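Local coordinates for protein GDP-6-deoxy-D-mannose reductase (Pseudomonas aeruginosa, PDB 6X3B) that probably reduces GDP-4-dehydro-6-deoxy-D-mannose to GDP-rhamnose with NADPH, serving the synthesis of the lipopolysaccharide O-antigen, at residues R24-G29 against L52-R57. Residues are numbered along the deposited sequence; the frame is centred on the assembly and turned at random.
Sequences RLFVTG and LPVPHR. With NDP (NADPH dihydro-nicotinamide-adenine-dinucleotide phosphate), chain E.
In the Rossmann fold of this epimerase/dehydratase family the first strand, 23-28, leads into the glycine turn that meets the dinucleotide, and here its residues Leu25 and Phe26 are joined by Leu52 at the point where the neighbouring parallel strand, 49-51, has just ended. In the turn that follows the first strand, Gly29 CA comes within 3.4 Å of O3B of NADPH. The pairing persists one step beyond strand 49-51: Leu52 N donates to Leu25 O over 2.8 Å, with an N-H...O angle of 173° and the donor nearly in line with the C=O bond. After this bond the two backbones part, and a water bridges them, accepting from Val27 N at 3.0 Å and donating to Leu52 O at 2.8 Å, so that it stands in for the next direct strand-to-strand link.

The side chain of Leu52 reaches toward the strand, past Leu25 O, and lies against Arg24 and the base of Phe26. With CG anti to its own carbonyl carbon (chi1 -69°), it sets CD2 3.9 Å from Arg24 CG, against the extended aliphatic part of the arginine, while CD1 lies 4.2 Å from Phe26 CB. The guanidinium end of Arg24 has a different role, its NE forming a salt bridge with Glu72. The ring of Phe26 presents an edge to the departing loop: Pro53 O lies near the ring plane, 4.1 Å from CE1, and Val54 CG2 approaches the same carbon obliquely at 4.2 Å. Trp70 meets this ring edge-to-face, and Pro74 touches both Phe26 and Leu52.

One nearly straight backbone bond and one water thus give Leu25 O, Leu52 N, Leu52 O and Val27 N their partners where the strands separate, and the apolar side chains beside them help to shield that polar join.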
ATOM      1  N   ARG A  24      -6.826 -21.072  20.081  1.00 20.85           N
ATOM      2  CA  ARG A  24      -7.011 -19.808  20.778  1.00 19.54           C
ATOM      3  C   ARG A  24      -7.023 -18.668  19.769  1.00 23.91           C
ATOM      4  O   ARG A  24      -6.093 -18.528  18.971  1.00 22.76           O
ATOM      5  CB  ARG A  24      -5.902 -19.592  21.800  1.00 20.40           C
ATOM      6  CG  ARG A  24      -6.047 -20.510  23.038  1.00 28.22           C
ATOM      7  CD  ARG A  24      -4.824 -20.416  23.947  1.00 32.63           C
ATOM      8  NE  ARG A  24      -5.001 -21.144  25.215  1.00 42.75           N
ATOM      9  CZ  ARG A  24      -5.123 -22.466  25.312  1.00 49.31           C
ATOM     10  NH1 ARG A  24      -5.101 -23.218  24.218  1.00 49.72           N
ATOM     11  NH2 ARG A  24      -5.269 -23.040  26.503  1.00 47.73           N
ATOM     12  N   LEU A  25      -8.061 -17.839  19.833  1.00 20.53           N
ATOM     13  CA  LEU A  25      -8.281 -16.768  18.874  1.00 18.28           C
ATOM     14  C   LEU A  25      -8.318 -15.442  19.622  1.00 22.05           C
ATOM     15  O   LEU A  25      -9.074 -15.296  20.585  1.00 18.14           O
ATOM     16  CB  LEU A  25      -9.594 -16.983  18.114  1.00 18.32           C
ATOM     17  CG  LEU A  25     -10.079 -15.803  17.260  1.00 22.39           C
ATOM     18  CD1 LEU A  25      -9.060 -15.495  16.163  1.00 19.07           C
ATOM     19  CD2 LEU A  25     -11.457 -16.097  16.664  1.00 20.57           C
ATOM     20  N   PHE A  26      -7.485 -14.500  19.210  1.00 21.79           N
ATOM     21  CA  PHE A  26      -7.547 -13.139  19.726  1.00 18.06           C
ATOM     22  C   PHE A  26      -8.084 -12.229  18.632  1.00 18.71           C
ATOM     23  O   PHE A  26      -7.667 -12.331  17.475  1.00 18.80           O
ATOM     24  CB  PHE A  26      -6.172 -12.650  20.205  1.00 19.50           C
ATOM     25  CG  PHE A  26      -6.213 -11.288  20.870  1.00 24.61           C
ATOM     26  CD1 PHE A  26      -6.442 -11.168  22.249  1.00 25.04           C
ATOM     27  CD2 PHE A  26      -6.048 -10.138  20.119  1.00 22.42           C
ATOM     28  CE1 PHE A  26      -6.498  -9.911  22.854  1.00 23.38           C
ATOM     29  CE2 PHE A  26      -6.095  -8.867  20.712  1.00 26.11           C
ATOM     30  CZ  PHE A  26      -6.327  -8.755  22.078  1.00 25.33           C
ATOM     31  N   VAL A  27      -9.014 -11.344  19.002  1.00 17.97           N
ATOM     32  CA  VAL A  27      -9.680 -10.442  18.064  1.00 17.03           C
ATOM     33  C   VAL A  27      -9.496  -9.011  18.559  1.00 24.64           C
ATOM     34  O   VAL A  27      -9.871  -8.690  19.694  1.00 19.56           O
ATOM     35  CB  VAL A  27     -11.177 -10.762  17.919  1.00 21.40           C
ATOM     36  CG1 VAL A  27     -11.823  -9.784  16.916  1.00 23.16           C
ATOM     37  CG2 VAL A  27     -11.383 -12.218  17.462  1.00 20.18           C
ATOM     38  N   THR A  28      -8.914  -8.158  17.726  1.00 18.17           N
ATOM     39  CA  THR A  28      -8.935  -6.732  18.037  1.00 18.05           C
ATOM     40  C   THR A  28     -10.255  -6.136  17.583  1.00 15.88           C
ATOM     41  O   THR A  28     -10.940  -6.685  16.726  1.00 17.54           O
ATOM     42  CB  THR A  28      -7.792  -5.977  17.343  1.00 17.15           C
ATOM     43  OG1 THR A  28      -8.060  -5.913  15.933  1.00 18.49           O
ATOM     44  CG2 THR A  28      -6.451  -6.679  17.590  1.00 17.24           C
ATOM     45  N   GLY A  29     -10.600  -4.978  18.149  1.00 17.51           N
ATOM     46  CA  GLY A  29     -11.817  -4.308  17.729  1.00 17.50           C
ATOM     47  C   GLY A  29     -13.083  -4.983  18.186  1.00 19.79           C
ATOM     48  O   GLY A  29     -14.136  -4.813  17.565  1.00 18.30           O
ATOM     49  N   LEU A  52     -10.181 -15.523  23.107  1.00 22.50           N
ATOM     50  CA  LEU A  52      -9.397 -15.139  24.274  1.00 21.99           C
ATOM     51  C   LEU A  52      -9.963 -13.868  24.907  1.00 25.57           C
ATOM     52  O   LEU A  52     -10.428 -12.968  24.197  1.00 23.86           O
ATOM     53  CB  LEU A  52      -7.929 -14.909  23.905  1.00 20.96           C
ATOM     54  CG  LEU A  52      -7.162 -16.182  23.518  1.00 19.76           C
ATOM     55  CD1 LEU A  52      -5.807 -15.779  22.929  1.00 21.76           C
ATOM     56  CD2 LEU A  52      -7.002 -17.109  24.731  1.00 22.76           C
ATOM     57  N   PRO A  53      -9.906 -13.752  26.231  1.00 23.88           N
ATOM     58  CA  PRO A  53     -10.305 -12.501  26.882  1.00 23.96           C
ATOM     59  C   PRO A  53      -9.300 -11.396  26.593  1.00 23.25           C
ATOM     60  O   PRO A  53      -8.134 -11.628  26.257  1.00 30.89           O
ATOM     61  CB  PRO A  53     -10.329 -12.867  28.374  1.00 31.57           C
ATOM     62  CG  PRO A  53      -9.334 -13.999  28.484  1.00 37.02           C
ATOM     63  CD  PRO A  53      -9.503 -14.790  27.202  1.00 23.36           C
ATOM     64  N   VAL A  54      -9.782 -10.165  26.701  1.00 22.63           N
ATOM     65  CA  VAL A  54      -8.938  -8.982  26.583  1.00 27.78           C
ATOM     66  C   VAL A  54      -8.612  -8.522  28.005  1.00 28.93           C
ATOM     67  O   VAL A  54      -9.528  -8.107  28.726  1.00 28.39           O
ATOM     68  CB  VAL A  54      -9.631  -7.880  25.777  1.00 25.20           C
ATOM     69  CG1 VAL A  54      -8.666  -6.714  25.536  1.00 25.85           C
ATOM     70  CG2 VAL A  54     -10.126  -8.453  24.454  1.00 27.44           C
ATOM     71  N   PRO A  55      -7.355  -8.620  28.451  1.00 24.67           N
ATOM     72  CA  PRO A  55      -7.050  -8.349  29.870  1.00 32.39           C
ATOM     73  C   PRO A  55      -7.309  -6.923  30.319  1.00 33.94           C
ATOM     74  O   PRO A  55      -7.574  -6.706  31.510  1.00 29.95           O
ATOM     75  CB  PRO A  55      -5.559  -8.694  29.979  1.00 35.23           C
ATOM     76  CG  PRO A  55      -5.278  -9.594  28.839  1.00 33.06           C
ATOM     77  CD  PRO A  55      -6.211  -9.197  27.733  1.00 31.67           C
ATOM     78  N   HIS A  56      -7.221  -5.941  29.425  1.00 29.38           N
ATOM     79  CA  HIS A  56      -7.377  -4.541  29.812  1.00 29.53           C
ATOM     80  C   HIS A  56      -7.552  -3.733  28.534  1.00 30.42           C
ATOM     81  O   HIS A  56      -7.292  -4.228  27.435  1.00 24.48           O
ATOM     82  CB  HIS A  56      -6.166  -4.064  30.619  1.00 32.31           C
ATOM     83  CG  HIS A  56      -4.853  -4.311  29.934  1.00 27.89           C
ATOM     84  ND1 HIS A  56      -4.380  -3.502  28.922  1.00 35.30           N
ATOM     85  CD2 HIS A  56      -3.923  -5.280  30.105  1.00 29.31           C
ATOM     86  CE1 HIS A  56      -3.215  -3.963  28.499  1.00 30.29           C
ATOM     87  NE2 HIS A  56      -2.913  -5.040  29.200  1.00 35.34           N
ATOM     88  N   ARG A  57      -7.999  -2.485  28.682  1.00 25.53           N
ATOM     89  CA  ARG A  57      -8.140  -1.616  27.521  1.00 25.45           C
ATOM     90  C   ARG A  57      -6.768  -1.364  26.908  1.00 28.64           C
ATOM     91  O   ARG A  57      -5.755  -1.309  27.607  1.00 26.02           O
ATOM     92  CB  ARG A  57      -8.802  -0.290  27.904  1.00 30.85           C
TER
HETATM   93  PA  NDP E 401     -15.900   0.112  14.047  1.00 21.80           P
HETATM   94  O1A NDP E 401     -15.439   1.496  13.735  1.00 23.53           O
HETATM   95  O2A NDP E 401     -17.340  -0.103  14.373  1.00 22.50           O
HETATM   96  O5B NDP E 401     -14.995  -0.502  15.216  1.00 27.13           O
HETATM   97  C5B NDP E 401     -13.596  -0.137  15.286  1.00 20.47           C
HETATM   98  C4B NDP E 401     -12.967  -0.825  16.471  1.00 20.02           C
HETATM   99  O4B NDP E 401     -11.558  -0.483  16.532  1.00 22.91           O
HETATM  100  C3B NDP E 401     -13.549  -0.464  17.846  1.00 22.43           C
HETATM  101  O3B NDP E 401     -13.663  -1.618  18.670  1.00 22.16           O
HETATM  102  C2B NDP E 401     -12.538   0.537  18.390  1.00 21.46           C
HETATM  103  O2B NDP E 401     -12.520   0.509  19.815  1.00 26.18           O
HETATM  104  C1B NDP E 401     -11.244  -0.034  17.828  1.00 19.96           C
HETATM  105  N9A NDP E 401     -10.160   0.934  17.741  1.00 21.41           N
HETATM  106  C8A NDP E 401     -10.150   2.098  17.014  1.00 17.72           C
HETATM  107  N7A NDP E 401      -9.036   2.775  17.133  1.00 19.45           N
HETATM  108  C5A NDP E 401      -8.262   2.013  17.995  1.00 20.24           C
HETATM  109  C6A NDP E 401      -6.969   2.189  18.521  1.00 22.50           C
HETATM  110  N6A NDP E 401      -6.229   3.253  18.217  1.00 21.00           N
HETATM  111  N1A NDP E 401      -6.485   1.242  19.358  1.00 22.93           N
HETATM  112  C2A NDP E 401      -7.266   0.191  19.637  1.00 20.34           C
HETATM  113  N3A NDP E 401      -8.494  -0.084  19.205  1.00 21.88           N
HETATM  114  C4A NDP E 401      -8.943   0.875  18.378  1.00 17.17           C
HETATM  115  O3  NDP E 401     -15.515  -0.849  12.825  1.00 26.26           O
HETATM  116  PN  NDP E 401     -16.361  -1.992  12.091  1.00 20.98           P
HETATM  117  O1N NDP E 401     -16.646  -3.076  13.076  1.00 20.71           O
HETATM  118  O2N NDP E 401     -17.510  -1.355  11.386  1.00 22.22           O
HETATM  119  O5D NDP E 401     -15.302  -2.519  11.011  1.00 23.08           O
HETATM  120  C5D NDP E 401     -14.488  -3.671  11.337  1.00 21.17           C
HETATM  121  C4D NDP E 401     -13.441  -3.852  10.266  1.00 20.26           C
HETATM  122  O4D NDP E 401     -14.100  -4.095   8.997  1.00 21.16           O
HETATM  123  C3D NDP E 401     -12.508  -2.654  10.038  1.00 22.64           C
HETATM  124  O3D NDP E 401     -11.180  -3.081   9.770  1.00 21.25           O
HETATM  125  C2D NDP E 401     -13.154  -1.973   8.834  1.00 23.21           C
HETATM  126  O2D NDP E 401     -12.238  -1.190   8.084  1.00 19.46           O
HETATM  127  C1D NDP E 401     -13.661  -3.168   8.034  1.00 21.46           C
HETATM  128  N1N NDP E 401     -14.810  -2.817   7.148  1.00 23.98           N
HETATM  129  C2N NDP E 401     -16.050  -2.562   7.668  1.00 20.99           C
HETATM  130  C3N NDP E 401     -17.146  -2.389   6.866  1.00 24.23           C
HETATM  131  C7N NDP E 401     -18.386  -1.863   7.481  1.00 32.54           C
HETATM  132  O7N NDP E 401     -19.365  -1.617   6.770  1.00 27.43           O
HETATM  133  N7N NDP E 401     -18.405  -1.674   8.792  1.00 26.16           N
HETATM  134  C4N NDP E 401     -17.028  -2.740   5.422  1.00 26.82           C
HETATM  135  C5N NDP E 401     -15.643  -2.945   4.969  1.00 25.21           C
HETATM  136  C6N NDP E 401     -14.637  -2.743   5.788  1.00 22.78           C
HETATM  137  P2B NDP E 401     -12.973   1.929  20.437  1.00 31.55           P
HETATM  138  O1X NDP E 401     -12.905   1.757  21.939  1.00 34.59           O
HETATM  139  O2X NDP E 401     -11.994   2.969  19.936  1.00 43.01           O
HETATM  140  O3X NDP E 401     -14.384   2.193  19.953  1.00 33.57           O
HETATM  141  O   HOH W   1      -9.756 -11.597  21.863  1.00 22.05           O